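Protein F1 (Vaccinia virus ankara, PDB 4D2M) probably blocks apoptosis of the infected host cell by capturing the BH3 segment of pro-apoptotic Bcl-2 family proteins such as Bim. Local coordinates at residues N90-N98 and L135-S143. The protein carries 1 engineered substitution. Sequence-based numbering, arbitrary orientation.
Sequences NIYCDKVSN and LGVRLATIS
Ser143 OG donates a hydrogen bond of 3.1 Å to Cys93 O, a polar link between two helices whose axes, over segments 90-98 and 135-143, approach to 8.9 Å at an angle of 76°. The same carbonyl oxygen also accepts from Ser97 N, one turn on, and from Ser97 OG at 2.8 Å, so three donors grip it. They arrive differently: Ser143 OG stands nearer the carbonyl plane, with a bent C=O...O angle of 116°, whereas Ser97 OG is tilted further from that plane. In Ser97 the OG lies beside its backbone N (chi1 -68°), which turns it back toward the preceding turn and brings it 3.0 Å from Ser143 OG. A water closes the polar cluster, donating to both Ser97 OG and Ser143 O.

This crossing belongs to the all-helical Bcl-2-like fold of the M11L-like family. Helix 135-150 borders the BH3 groove: Gly136 N is hydrogen-bonded to a polar side chain of the bound peptide, while Leu139 and Ala140 pack against its aromatic and apolar side chains. Tyr65 of the second subunit packs on Cys93 and Ile142.

Apolar side chains meet beside this cluster. Leu139 forks toward helix 80-99: its CD1 meets the Tyr92 ring at the edge, near the ring plane, 3.9 Å from CD2 of Tyr92, and its CD2 branch reaches Cys93 SG. That sulfur also lies 3.7 Å from CG2 of Ile142, wedged between the two aliphatic side chains. Val96 faces helix 135-150 with both methyls. Its CG1, anti to the backbone N, lies 3.7 Å from Ser143 OG and next to Ala140 CA, while CG2 faces Leu139 CB more loosely.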
ATOM      1  N   ASN A  90     -18.302  16.224  12.141  1.00 32.62           N
ATOM      2  CA  ASN A  90     -17.659  16.487  13.425  1.00 33.19           C
ATOM      3  C   ASN A  90     -18.666  16.531  14.569  1.00 37.23           C
ATOM      4  O   ASN A  90     -18.468  15.895  15.601  1.00 36.27           O
ATOM      5  CB  ASN A  90     -16.881  17.802  13.379  1.00 36.42           C
ATOM      6  CG  ASN A  90     -15.438  17.613  12.961  1.00 41.18           C
ATOM      7  OD1 ASN A  90     -14.564  17.369  13.794  1.00 42.67           O
ATOM      8  ND2 ASN A  90     -15.177  17.727  11.665  1.00 41.48           N
ATOM      9  N   ILE A  91     -19.747  17.278  14.380  1.00 33.71           N
ATOM     10  CA  ILE A  91     -20.756  17.435  15.418  1.00 35.48           C
ATOM     11  C   ILE A  91     -21.436  16.103  15.731  1.00 35.08           C
ATOM     12  O   ILE A  91     -21.554  15.713  16.892  1.00 35.91           O
ATOM     13  CB  ILE A  91     -21.822  18.478  15.004  1.00 37.19           C
ATOM     14  CG1 ILE A  91     -21.194  19.872  14.949  1.00 38.18           C
ATOM     15  CG2 ILE A  91     -23.002  18.487  15.984  1.00 39.19           C
ATOM     16  CD1 ILE A  91     -22.055  20.915  14.260  1.00 42.27           C
ATOM     17  N   TYR A  92     -21.874  15.406  14.690  1.00 34.03           N
ATOM     18  CA  TYR A  92     -22.704  14.218  14.868  1.00 36.58           C
ATOM     19  C   TYR A  92     -21.915  12.988  15.325  1.00 35.54           C
ATOM     20  O   TYR A  92     -22.398  12.221  16.156  1.00 38.45           O
ATOM     21  CB  TYR A  92     -23.455  13.915  13.568  1.00 38.53           C
ATOM     22  CG  TYR A  92     -24.648  14.824  13.338  1.00 49.15           C
ATOM     23  CD1 TYR A  92     -24.483  16.193  13.167  1.00 53.76           C
ATOM     24  CD2 TYR A  92     -25.939  14.314  13.297  1.00 60.56           C
ATOM     25  CE1 TYR A  92     -25.567  17.027  12.962  1.00 64.86           C
ATOM     26  CE2 TYR A  92     -27.032  15.142  13.090  1.00 68.15           C
ATOM     27  CZ  TYR A  92     -26.838  16.497  12.923  1.00 70.68           C
ATOM     28  OH  TYR A  92     -27.918  17.328  12.717  1.00 75.94           O
ATOM     29  N   CYS A  93     -20.707  12.800  14.798  1.00 35.63           N
ATOM     30  CA  CYS A  93     -19.909  11.624  15.152  1.00 36.01           C
ATOM     31  C   CYS A  93     -19.212  11.789  16.497  1.00 37.04           C
ATOM     32  O   CYS A  93     -18.925  10.801  17.173  1.00 33.82           O
ATOM     33  CB  CYS A  93     -18.871  11.325  14.071  1.00 33.08           C
ATOM     34  SG  CYS A  93     -19.584  10.684  12.552  1.00 33.15           S
ATOM     35  N   ASP A  94     -18.931  13.029  16.885  1.00 35.32           N
ATOM     36  CA  ASP A  94     -18.361  13.285  18.203  1.00 34.80           C
ATOM     37  C   ASP A  94     -19.356  12.872  19.277  1.00 36.92           C
ATOM     38  O   ASP A  94     -18.982  12.288  20.291  1.00 40.04           O
ATOM     39  CB  ASP A  94     -17.983  14.758  18.373  1.00 40.75           C
ATOM     40  CG  ASP A  94     -16.673  15.112  17.692  1.00 49.83           C
ATOM     41  OD1 ASP A  94     -16.175  14.301  16.880  1.00 42.32           O
ATOM     42  OD2 ASP A  94     -16.146  16.212  17.965  1.00 53.40           O
ATOM     43  N   LYS A  95     -20.631  13.172  19.042  1.00 39.60           N
ATOM     44  CA  LYS A  95     -21.679  12.844  20.001  1.00 39.32           C
ATOM     45  C   LYS A  95     -21.874  11.332  20.101  1.00 37.44           C
ATOM     46  O   LYS A  95     -21.975  10.785  21.198  1.00 42.08           O
ATOM     47  CB  LYS A  95     -22.995  13.514  19.610  1.00 45.01           C
ATOM     48  CG  LYS A  95     -24.051  13.461  20.704  1.00 53.90           C
ATOM     49  CD  LYS A  95     -25.322  14.189  20.301  1.00 66.74           C
ATOM     50  CE  LYS A  95     -26.312  14.247  21.457  1.00 78.45           C
ATOM     51  NZ  LYS A  95     -26.654  12.891  21.974  1.00 80.07           N
ATOM     52  N   VAL A  96     -21.929  10.666  18.951  1.00 35.91           N
ATOM     53  CA  VAL A  96     -22.038   9.212  18.906  1.00 41.55           C
ATOM     54  C   VAL A  96     -20.826   8.596  19.601  1.00 40.77           C
ATOM     55  O   VAL A  96     -20.970   7.694  20.423  1.00 42.37           O
ATOM     56  CB  VAL A  96     -22.158   8.702  17.435  1.00 38.33           C
ATOM     57  CG1 VAL A  96     -21.999   7.172  17.320  1.00 36.28           C
ATOM     58  CG2 VAL A  96     -23.489   9.131  16.847  1.00 36.51           C
ATOM     59  N   SER A  97     -19.637   9.106  19.292  1.00 35.52           N
ATOM     60  CA  SER A  97     -18.411   8.572  19.873  1.00 33.71           C
ATOM     61  C   SER A  97     -18.390   8.738  21.390  1.00 36.44           C
ATOM     62  O   SER A  97     -17.877   7.880  22.108  1.00 39.30           O
ATOM     63  CB  SER A  97     -17.184   9.246  19.255  1.00 31.94           C
ATOM     64  OG  SER A  97     -17.046   8.887  17.892  1.00 32.32           O
ATOM     65  N   ASN A  98     -18.952   9.840  21.875  1.00 40.05           N
ATOM     66  CA  ASN A  98     -19.015  10.092  23.310  1.00 51.31           C
ATOM     67  C   ASN A  98     -20.112   9.271  23.976  1.00 43.93           C
ATOM     68  O   ASN A  98     -19.877   8.613  24.988  1.00 46.67           O
ATOM     69  CB  ASN A  98     -19.240  11.580  23.585  1.00 75.08           C
ATOM     70  CG  ASN A  98     -18.090  12.442  23.103  1.00 93.62           C
ATOM     71  OD1 ASN A  98     -16.930  12.032  23.151  1.00 95.73           O
ATOM     72  ND2 ASN A  98     -18.409  13.642  22.632  1.00104.16           N
ATOM     73  N   LEU A 135     -29.731   7.004   9.347  1.00 40.95           N
ATOM     74  CA  LEU A 135     -28.522   7.809   9.474  1.00 41.26           C
ATOM     75  C   LEU A 135     -27.593   7.240  10.538  1.00 39.30           C
ATOM     76  O   LEU A 135     -26.371   7.293  10.399  1.00 40.97           O
ATOM     77  CB  LEU A 135     -28.876   9.259   9.815  1.00 45.17           C
ATOM     78  CG  LEU A 135     -27.700  10.197  10.105  1.00 46.87           C
ATOM     79  CD1 LEU A 135     -26.865  10.422   8.852  1.00 44.00           C
ATOM     80  CD2 LEU A 135     -28.190  11.516  10.674  1.00 46.56           C
ATOM     81  N   GLY A 136     -28.188   6.697  11.597  1.00 35.24           N
ATOM     82  CA  GLY A 136     -27.447   6.234  12.757  1.00 35.21           C
ATOM     83  C   GLY A 136     -26.352   5.221  12.474  1.00 37.03           C
ATOM     84  O   GLY A 136     -25.234   5.361  12.972  1.00 37.72           O
ATOM     85  N   VAL A 137     -26.664   4.195  11.688  1.00 36.54           N
ATOM     86  CA  VAL A 137     -25.704   3.122  11.449  1.00 39.18           C
ATOM     87  C   VAL A 137     -24.495   3.647  10.674  1.00 37.25           C
ATOM     88  O   VAL A 137     -23.381   3.141  10.820  1.00 37.77           O
ATOM     89  CB  VAL A 137     -26.353   1.932  10.692  1.00 40.85           C
ATOM     90  CG1 VAL A 137     -26.744   2.309   9.260  1.00 40.72           C
ATOM     91  CG2 VAL A 137     -25.422   0.725  10.698  1.00 39.80           C
ATOM     92  N   ARG A 138     -24.717   4.684   9.875  1.00 35.21           N
ATOM     93  CA  ARG A 138     -23.652   5.284   9.085  1.00 34.89           C
ATOM     94  C   ARG A 138     -22.745   6.142   9.960  1.00 34.01           C
ATOM     95  O   ARG A 138     -21.522   6.094   9.827  1.00 31.55           O
ATOM     96  CB  ARG A 138     -24.247   6.108   7.943  1.00 33.56           C
ATOM     97  CG  ARG A 138     -24.760   5.237   6.811  1.00 37.61           C
ATOM     98  CD  ARG A 138     -25.964   5.828   6.098  1.00 41.42           C
ATOM     99  NE  ARG A 138     -26.363   4.977   4.977  1.00 40.31           N
ATOM    100  CZ  ARG A 138     -27.212   3.956   5.069  1.00 42.35           C
ATOM    101  NH1 ARG A 138     -27.779   3.652   6.230  1.00 41.31           N
ATOM    102  NH2 ARG A 138     -27.500   3.237   3.992  1.00 42.96           N
ATOM    103  N   LEU A 139     -23.348   6.914  10.857  1.00 29.29           N
ATOM    104  CA  LEU A 139     -22.591   7.714  11.814  1.00 31.89           C
ATOM    105  C   LEU A 139     -21.820   6.828  12.790  1.00 32.59           C
ATOM    106  O   LEU A 139     -20.686   7.139  13.161  1.00 30.73           O
ATOM    107  CB  LEU A 139     -23.526   8.645  12.593  1.00 33.11           C
ATOM    108  CG  LEU A 139     -24.218   9.749  11.791  1.00 34.77           C
ATOM    109  CD1 LEU A 139     -25.202  10.509  12.672  1.00 35.53           C
ATOM    110  CD2 LEU A 139     -23.199  10.702  11.184  1.00 36.38           C
ATOM    111  N   ALA A 140     -22.438   5.726  13.202  1.00 32.85           N
ATOM    112  CA  ALA A 140     -21.814   4.811  14.151  1.00 30.99           C
ATOM    113  C   ALA A 140     -20.603   4.122  13.528  1.00 28.16           C
ATOM    114  O   ALA A 140     -19.596   3.889  14.199  1.00 27.96           O
ATOM    115  CB  ALA A 140     -22.822   3.784  14.630  1.00 36.93           C
ATOM    116  N   THR A 141     -20.702   3.797  12.244  1.00 27.37           N
ATOM    117  CA  THR A 141     -19.609   3.121  11.555  1.00 27.48           C
ATOM    118  C   THR A 141     -18.406   4.050  11.431  1.00 26.75           C
ATOM    119  O   THR A 141     -17.269   3.638  11.645  1.00 25.30           O
ATOM    120  CB  THR A 141     -20.023   2.641  10.154  1.00 30.62           C
ATOM    121  OG1 THR A 141     -21.177   1.798  10.257  1.00 34.40           O
ATOM    122  CG2 THR A 141     -18.890   1.861   9.505  1.00 31.73           C
ATOM    123  N   ILE A 142     -18.662   5.304  11.076  1.00 25.20           N
ATOM    124  CA  ILE A 142     -17.606   6.302  11.009  1.00 24.61           C
ATOM    125  C   ILE A 142     -16.909   6.414  12.362  1.00 25.04           C
ATOM    126  O   ILE A 142     -15.680   6.396  12.437  1.00 28.50           O
ATOM    127  CB  ILE A 142     -18.158   7.679  10.590  1.00 24.85           C
ATOM    128  CG1 ILE A 142     -18.731   7.604   9.173  1.00 24.99           C
ATOM    129  CG2 ILE A 142     -17.063   8.741  10.646  1.00 24.54           C
ATOM    130  CD1 ILE A 142     -19.587   8.798   8.783  1.00 29.66           C
ATOM    131  N   SER A 143     -17.699   6.520  13.425  1.00 26.13           N
ATOM    132  CA  SER A 143     -17.154   6.640  14.772  1.00 29.70           C
ATOM    133  C   SER A 143     -16.308   5.423  15.134  1.00 30.08           C
ATOM    134  O   SER A 143     -15.243   5.556  15.731  1.00 29.14           O
ATOM    135  CB  SER A 143     -18.279   6.823  15.795  1.00 30.76           C
ATOM    136  OG  SER A 143     -18.863   8.112  15.686  1.00 34.15           O
TER
HETATM  137  O   HOH W   1     -15.014   6.915  17.978  1.00 34.90           O